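Local coordinates for hypothetical protein (Aquifex aeolicus, PDB 2HEK) that is of unknown function but binds GDP and zinc, belongs to the HD-domain proteins and is possibly a dGTPase, at residues E235-K238 against K239-Q243; R111-E115 against T116-E120. One frame throughout, in Å; residues are numbered along the deposited sequence.

Interaction 1 of 2, residues E235-K238 against K239-Q243; sequences EFLK and KLISQ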
# COMPACT_ATOMS: atom_id res chain seq x y z
N GLU A 235 -26.88 10.13 -27.00
CA GLU A 235 -27.75 10.86 -27.92
C GLU A 235 -26.97 11.35 -29.15
O GLU A 235 -27.42 11.18 -30.29
CB GLU A 235 -28.44 12.02 -27.20
CG GLU A 235 -29.52 11.54 -26.26
CD GLU A 235 -30.12 12.63 -25.41
OE1 GLU A 235 -29.92 13.82 -25.71
OE2 GLU A 235 -30.83 12.29 -24.43
N PHE A 236 -25.79 11.93 -28.90
CA PHE A 236 -24.92 12.38 -29.97
C PHE A 236 -24.44 11.23 -30.84
O PHE A 236 -24.56 11.30 -32.07
CB PHE A 236 -23.73 13.17 -29.44
CG PHE A 236 -22.62 13.34 -30.46
CD1 PHE A 236 -22.84 14.07 -31.64
CD2 PHE A 236 -21.36 12.78 -30.25
CE1 PHE A 236 -21.84 14.21 -32.59
CE2 PHE A 236 -20.35 12.94 -31.18
CZ PHE A 236 -20.59 13.65 -32.35
N LEU A 237 -23.92 10.17 -30.22
CA LEU A 237 -23.37 9.05 -30.98
C LEU A 237 -24.38 8.49 -31.99
O LEU A 237 -24.00 8.12 -33.10
CB LEU A 237 -22.81 7.95 -30.06
CG LEU A 237 -22.13 6.78 -30.80
CD1 LEU A 237 -21.02 7.20 -31.78
CD2 LEU A 237 -21.60 5.73 -29.83
N LYS A 238 -25.65 8.46 -31.59
CA LYS A 238 -26.75 8.04 -32.47
C LYS A 238 -26.92 8.92 -33.72
O LYS A 238 -27.15 8.40 -34.81
CB LYS A 238 -28.07 7.98 -31.69
CG LYS A 238 -28.25 6.70 -30.91
CD LYS A 238 -29.41 6.81 -29.94
CE LYS A 238 -29.35 5.71 -28.87
NZ LYS A 238 -30.22 6.00 -27.68
N LYS A 239 -26.81 10.23 -33.55
CA LYS A 239 -26.84 11.16 -34.68
C LYS A 239 -25.65 10.93 -35.62
O LYS A 239 -25.81 10.91 -36.83
CB LYS A 239 -26.85 12.61 -34.20
CG LYS A 239 -28.07 12.98 -33.38
CD LYS A 239 -28.27 14.49 -33.28
CE LYS A 239 -27.27 15.15 -32.35
NZ LYS A 239 -27.25 16.63 -32.54
N LEU A 240 -24.47 10.77 -35.02
CA LEU A 240 -23.22 10.56 -35.77
C LEU A 240 -23.26 9.25 -36.53
O LEU A 240 -22.64 9.14 -37.58
CB LEU A 240 -22.04 10.54 -34.79
CG LEU A 240 -20.65 10.69 -35.42
CD1 LEU A 240 -20.36 12.14 -35.76
CD2 LEU A 240 -19.59 10.12 -34.49
N ILE A 241 -23.97 8.27 -35.99
CA ILE A 241 -24.07 7.01 -36.72
C ILE A 241 -25.49 6.81 -37.20
O ILE A 241 -26.03 5.71 -37.10
CB ILE A 241 -23.58 5.80 -35.92
CG1 ILE A 241 -24.64 5.17 -35.01
CG2 ILE A 241 -22.35 6.17 -35.10
CD1 ILE A 241 -24.24 3.82 -34.45
N SER A 242 -26.15 7.88 -37.74
CA SER A 242 -27.54 7.82 -38.24
C SER A 242 -27.63 6.65 -39.19
O SER A 242 -28.35 5.69 -38.92
CB SER A 242 -27.94 9.13 -38.93
OG SER A 242 -28.20 10.14 -37.98
N GLN A 243 -26.89 6.72 -40.30
CA GLN A 243 -26.83 5.53 -41.09
C GLN A 243 -25.40 5.25 -41.62
O GLN A 243 -25.19 5.15 -42.81
CB GLN A 243 -27.87 5.53 -42.21
CG GLN A 243 -29.17 4.76 -41.88
CD GLN A 243 -29.02 3.37 -41.28
OE1 GLN A 243 -28.39 3.20 -40.23
NE2 GLN A 243 -29.52 2.24 -41.77

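Interaction 2 of 2, residues R111-E115 against T116-E120; sequences RVIKE and TEIYE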
# COMPACT_ATOMS: atom_id res chain seq x y z
N ARG A 111 -16.49 -10.31 -35.50
CA ARG A 111 -16.14 -9.74 -36.79
C ARG A 111 -14.67 -9.31 -36.89
O ARG A 111 -14.02 -9.57 -37.90
CB ARG A 111 -17.06 -8.54 -37.09
CG ARG A 111 -18.51 -8.92 -37.32
CD ARG A 111 -19.27 -7.82 -38.04
NE ARG A 111 -18.65 -7.50 -39.33
CZ ARG A 111 -18.90 -6.40 -40.02
NH1 ARG A 111 -19.77 -5.51 -39.54
NH2 ARG A 111 -18.30 -6.19 -41.17
N VAL A 112 -14.17 -8.66 -35.85
CA VAL A 112 -12.77 -8.19 -35.82
C VAL A 112 -11.80 -9.41 -35.84
O VAL A 112 -10.79 -9.41 -36.54
CB VAL A 112 -12.49 -7.21 -34.66
CG1 VAL A 112 -11.01 -6.89 -34.54
CG2 VAL A 112 -13.28 -5.92 -34.84
N ILE A 113 -12.13 -10.44 -35.07
CA ILE A 113 -11.30 -11.65 -35.06
C ILE A 113 -11.28 -12.35 -36.42
O ILE A 113 -10.23 -12.86 -36.83
CB ILE A 113 -11.80 -12.62 -33.99
CG1 ILE A 113 -11.48 -12.09 -32.58
CG2 ILE A 113 -11.17 -14.00 -34.17
CD1 ILE A 113 -12.32 -12.71 -31.49
N LYS A 114 -12.42 -12.38 -37.12
CA LYS A 114 -12.54 -13.16 -38.35
C LYS A 114 -12.20 -12.39 -39.63
O LYS A 114 -11.72 -12.99 -40.60
CB LYS A 114 -13.93 -13.76 -38.45
CG LYS A 114 -14.10 -14.96 -37.49
CD LYS A 114 -15.51 -15.53 -37.56
CE LYS A 114 -15.61 -16.84 -36.78
NZ LYS A 114 -17.01 -17.41 -36.81
N GLU A 115 -12.42 -11.07 -39.61
CA GLU A 115 -12.30 -10.23 -40.81
C GLU A 115 -11.05 -9.34 -40.89
O GLU A 115 -10.95 -8.50 -41.79
CB GLU A 115 -13.57 -9.37 -40.98
CG GLU A 115 -14.91 -10.16 -41.02
CD GLU A 115 -16.16 -9.28 -41.03
OE1 GLU A 115 -16.12 -8.13 -41.51
OE2 GLU A 115 -17.21 -9.76 -40.57
N THR A 116 -10.09 -9.51 -39.96
CA THR A 116 -8.86 -8.72 -39.99
C THR A 116 -7.65 -9.65 -39.91
O THR A 116 -7.83 -10.87 -39.82
CB THR A 116 -8.80 -7.71 -38.80
OG1 THR A 116 -8.73 -8.45 -37.58
CG2 THR A 116 -10.03 -6.78 -38.79
N GLU A 117 -6.44 -9.08 -39.87
CA GLU A 117 -5.21 -9.87 -39.68
C GLU A 117 -5.23 -10.75 -38.44
O GLU A 117 -4.47 -11.70 -38.36
CB GLU A 117 -3.95 -8.97 -39.67
CG GLU A 117 -4.01 -7.78 -38.69
CD GLU A 117 -2.71 -6.94 -38.60
OE1 GLU A 117 -1.59 -7.55 -38.70
OE2 GLU A 117 -2.79 -5.69 -38.43
N ILE A 118 -6.07 -10.42 -37.44
CA ILE A 118 -6.17 -11.28 -36.24
C ILE A 118 -6.39 -12.75 -36.65
O ILE A 118 -5.74 -13.65 -36.12
CB ILE A 118 -7.31 -10.83 -35.27
CG1 ILE A 118 -7.05 -9.41 -34.74
CG2 ILE A 118 -7.52 -11.83 -34.12
CD1 ILE A 118 -5.81 -9.30 -33.92
N TYR A 119 -7.28 -13.01 -37.60
CA TYR A 119 -7.54 -14.41 -37.98
C TYR A 119 -6.26 -15.15 -38.45
O TYR A 119 -5.91 -16.26 -37.96
CB TYR A 119 -8.62 -14.48 -39.07
CG TYR A 119 -9.14 -15.90 -39.20
CD1 TYR A 119 -9.99 -16.45 -38.23
CD2 TYR A 119 -8.74 -16.71 -40.27
CE1 TYR A 119 -10.46 -17.77 -38.32
CE2 TYR A 119 -9.20 -18.04 -40.38
CZ TYR A 119 -10.06 -18.55 -39.40
OH TYR A 119 -10.49 -19.84 -39.46
N GLU A 120 -5.54 -14.53 -39.38
CA GLU A 120 -4.30 -15.11 -39.90
C GLU A 120 -3.30 -15.32 -38.79
O GLU A 120 -2.58 -16.33 -38.74
CB GLU A 120 -3.70 -14.19 -40.97
CG GLU A 120 -4.24 -14.46 -42.36
CD GLU A 120 -5.66 -13.94 -42.59
OE1 GLU A 120 -6.35 -14.51 -43.47
OE2 GLU A 120 -6.10 -12.97 -41.89
O HOH W 1 -9.48 -12.69 -42.60

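Interaction 1 of 2, residues E235-K238 against K239-Q243
The ring of Phe236 has Leu240 CB over one face, 4.2 Å above the ring plane and offset toward the rim. The isobutyl end of Leu240 reaches the far end of the ring, where Leu240 CD1 lies 3.7 Å from Phe236 CZ. The first torsion of Phe236 (chi1 165°) sets CG anti to the backbone N and beside the carbonyl carbon, which turns the ring along the helix toward the next turn. Phe270 stacks edge-to-face with the same ring, and Val260 and Leu264 of helix 257-266 also pack on it. One position along, Leu237 CD1 meets Ile241 CG2 at 3.7 Å. Ile241 also touches Val97 and Leu98 of helix 95-98. Residues 235-240 form the C-terminal end of helix 224-240, within the HD associated region; helices 95-98 and 257-266 pack against its side chains. The backbone bonds follow the i to i+4 pattern of an alpha helix up to this end, though the one from Lys239 N to Glu235 O is weak. Leu240 N donates to Phe236 O at 3.0 Å, with an N-H...O angle of 166°. Ile241 N donates to Leu237 O at 2.9 Å, but its N-H...O angle is bent to 137°. Ile241 is the first residue to leave helical backbone angles. Beyond it the chain turns back on Lys239 O, which takes two bonds from one residue. Ser242 OG donates to Lys239 O at 2.8 Å and Ser242 N donates to the same Lys239 O at 3.2 Å, both from the same face of the carbonyl plane. The charged ends are held from outside the segment: Glu235 forms a salt bridge with Arg312, and Lys239 NZ one with Asp273.

Interaction 2 of 2, residues R111-E115 against T116-E120
Thr116 is the N-cap of helix 117-123, and it meets Val112 of the preceding helix 108-115. Its OG1 serves both helices. Thr116 OG1 donates to Val112 O in a very short bond of 2.5 Å, and the same OG1 accepts a weak capping bond from Ile118 N at 3.3 Å. The first torsion of Thr116 (chi1 65°) holds OG1 between the backbone N and the carbonyl carbon, within reach of both partners. The joint links two consecutive helices within the HD domain, with Thr116 at the turn between them. With the hydroxyl gone, as in an alanine here, Val112 O would probably lose its short bond and Ile118 N its weak capping acceptor. After the cap, Ile118 CG2 packs on Ile113 CG2 at 4.2 Å. Ile113 O lies at the edge of the Tyr119 ring, in its plane, 3.2 Å from Tyr119 CB. On helix 108-115 Arg111 grips Glu115 side-on in a salt bridge, the carboxylate at the guanidinium edge: Arg111 NE donates to Glu115 OE2 at 3.0 Å and Arg111 NH2 to Glu115 OE1 at 2.9 Å. Arg111 NH1 forms a salt bridge with Glu102 and a hydrogen bond with Phe246 O.

Interaction 2 comes first in the chain and lies in the HD domain range. Interaction 1 follows in the HD associated region. Their centres are 26 Å apart, with nearest atoms about 12 Å apart, and they do not touch. Neither lines a GDP pocket, but each has a side chain within about 12 Å of a different GDP site. The side chain of Ile118 is about 12 Å from a bound GDP and about 9 Å from those of Asp24 and Gln29, which bind GDP. The side chain of Glu235 is about 11 Å from that of His282 of the other GDP site. The zinc, held by His54, Asp85 and Asp161, lies about 13 Å from the Ile113 side chain.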